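Local atomic coordinates of phenazine biosynthesis protein, PhzF family (Bacillus anthracis, PDB entry 3EDN), a protein that belongs to the PhzF family of diaminopimelate epimerase-like proteins and probably acts in phenazine biosynthesis or a related isomerisation. Residues T160-I166 / T231-M236. Sequence-based numbering, arbitrary orientation.
With SO4 (sulfate ion), chain F; SO4 (sulfate ion), chain C.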
# COMPACT_ATOMS: atom_id res chain seq x y z
N THR A 160 13.61 12.96 -22.82
CA THR A 160 12.15 12.90 -22.98
C THR A 160 11.52 12.41 -21.66
O THR A 160 10.46 11.78 -21.66
CB THR A 160 11.73 11.99 -24.15
OG1 THR A 160 12.34 10.70 -23.99
CG2 THR A 160 12.13 12.62 -25.50
N GLY A 161 12.19 12.73 -20.56
CA GLY A 161 11.79 12.26 -19.23
C GLY A 161 12.99 12.01 -18.33
O GLY A 161 12.93 12.25 -17.13
N ASN A 162 14.09 11.54 -18.92
CA ASN A 162 15.35 11.34 -18.19
C ASN A 162 16.51 11.79 -19.05
O ASN A 162 16.49 11.62 -20.26
CB ASN A 162 15.50 9.86 -17.84
CG ASN A 162 14.42 9.39 -16.88
OD1 ASN A 162 14.54 9.55 -15.66
ND2 ASN A 162 13.33 8.87 -17.42
N TRP A 163 17.54 12.36 -18.43
CA TRP A 163 18.67 12.90 -19.18
C TRP A 163 19.69 11.83 -19.54
O TRP A 163 20.20 11.11 -18.67
CB TRP A 163 19.37 14.02 -18.41
CG TRP A 163 18.61 15.33 -18.40
CD1 TRP A 163 17.87 15.85 -17.38
CD2 TRP A 163 18.51 16.26 -19.49
NE1 TRP A 163 17.30 17.04 -17.76
CE2 TRP A 163 17.70 17.33 -19.05
CE3 TRP A 163 19.04 16.30 -20.79
CZ2 TRP A 163 17.39 18.42 -19.86
CZ3 TRP A 163 18.74 17.39 -21.60
CH2 TRP A 163 17.93 18.43 -21.13
N THR A 164 20.01 11.75 -20.84
CA THR A 164 21.08 10.88 -21.33
C THR A 164 21.97 11.69 -22.30
O THR A 164 21.55 12.73 -22.78
CB THR A 164 20.50 9.61 -22.01
OG1 THR A 164 21.52 8.61 -22.11
CG2 THR A 164 19.93 9.93 -23.40
N VAL A 165 23.18 11.22 -22.55
CA VAL A 165 24.06 11.87 -23.52
C VAL A 165 24.09 11.03 -24.78
O VAL A 165 24.52 9.86 -24.76
CB VAL A 165 25.52 12.05 -23.00
CG1 VAL A 165 26.33 12.91 -23.97
CG2 VAL A 165 25.53 12.70 -21.62
N ILE A 166 23.61 11.61 -25.89
CA ILE A 166 23.69 10.95 -27.17
C ILE A 166 25.10 11.20 -27.74
O ILE A 166 25.46 12.35 -28.00
CB ILE A 166 22.63 11.53 -28.15
CG1 ILE A 166 21.19 11.30 -27.62
CG2 ILE A 166 22.80 10.93 -29.54
CD1 ILE A 166 20.84 9.81 -27.41
N THR A 231 13.17 5.16 -22.51
CA THR A 231 13.40 6.60 -22.34
C THR A 231 14.45 7.12 -23.36
O THR A 231 14.20 8.09 -24.10
CB THR A 231 13.86 6.93 -20.90
OG1 THR A 231 14.96 6.08 -20.51
CG2 THR A 231 12.71 6.77 -19.93
N ALA A 232 15.61 6.47 -23.39
CA ALA A 232 16.68 6.91 -24.28
C ALA A 232 16.30 6.76 -25.74
O ALA A 232 16.71 7.54 -26.59
CB ALA A 232 17.99 6.15 -23.97
N SER A 233 15.48 5.76 -26.03
CA SER A 233 15.03 5.53 -27.40
C SER A 233 14.22 6.71 -27.89
O SER A 233 14.36 7.14 -29.04
CB SER A 233 14.16 4.28 -27.47
OG SER A 233 14.92 3.15 -27.11
N GLY A 234 13.36 7.23 -27.01
CA GLY A 234 12.58 8.41 -27.36
C GLY A 234 13.48 9.60 -27.69
O GLY A 234 13.24 10.34 -28.67
N VAL A 235 14.52 9.79 -26.87
CA VAL A 235 15.52 10.83 -27.16
C VAL A 235 16.19 10.59 -28.51
O VAL A 235 16.35 11.54 -29.28
CB VAL A 235 16.55 10.93 -26.03
CG1 VAL A 235 17.64 11.96 -26.37
CG2 VAL A 235 15.85 11.31 -24.73
N MSE A 236 16.52 9.34 -28.82
CA MSE A 236 17.16 9.04 -30.10
C MSE A 236 16.25 9.41 -31.26
O MSE A 236 16.73 9.89 -32.28
CB MSE A 236 17.53 7.56 -30.20
CG MSE A 236 18.65 7.15 -29.29
SE MSE A 236 18.82 5.22 -29.18
CE MSE A 236 19.38 4.90 -31.02
S SO4 F . 17.11 12.05 -14.62
O1 SO4 F . 15.99 12.26 -13.70
O2 SO4 F . 17.10 10.67 -15.08
O3 SO4 F . 17.05 13.00 -15.70
O4 SO4 F . 18.36 12.29 -13.92
S SO4 C . 12.63 2.09 -19.70
O1 SO4 C . 11.62 1.69 -18.72
O2 SO4 C . 12.86 1.13 -20.76
O3 SO4 C . 12.30 3.39 -20.20
O4 SO4 C . 13.88 2.27 -18.94
O HOH W 1 14.09 10.33 -21.90
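Thr231, in the first turn of helix 230-244, meets Asn162 on the turn leading into strand 163-168. Its methyl CG2 lies 3.3 Å from ND2 of the Asn162 amide; a chi1 of 51° leaves CG2 as the branch turned to Asn162. The Thr231 N donates to O3 of the chain C sulfate at 3.0 Å. This ion probably comes from the crystallisation liquor. His75 ND1 and Gly230 N also hydrogen-bond sulfate, which is consistent with an anion-binding spot. Thr231 O takes the helix bond from Val235 N and also a weak hydrogen bond from a water, which in turn accepts from Thr160 N and Asn162 N. That water links the two segments. Ala232 comes next, with its CB 4.3 Å from CG2 of Thr164. Both residues also touch His198 on strand 196-201. The Thr164 hydroxyl is bonded to Ser196. Residues 160-162 form the turn of the antiparallel hairpin 156-159/163-168. Helix 230-244 packs against this hairpin and strand 196-201 within one half of the diaminopimelate epimerase-like fold. The axes of segments 163-166 and 231-236 cross at -51° and approach to 9.0 Å. The bare backbone of Gly234 lets Thr160 come in. Thr160 OG1 is hydrogen-bonded to Gln123 OE1, and the Thr160 methyl CG2 rests 4.0 Å from the Gly234 carbonyl carbon. Val235 divides its two methyls between the ends of the other segment. CG1, anti to the backbone N (chi1 177°), reaches Ile166 CG1 at 3.8 Å. CG2 meets the Thr160 backbone N at 3.4 Å. Phe128 on strand 127-130 also touches Val235. Met236, a selenomethionine, places CG 3.9 Å from CD1 of Ile166, and its side chain also touches His198.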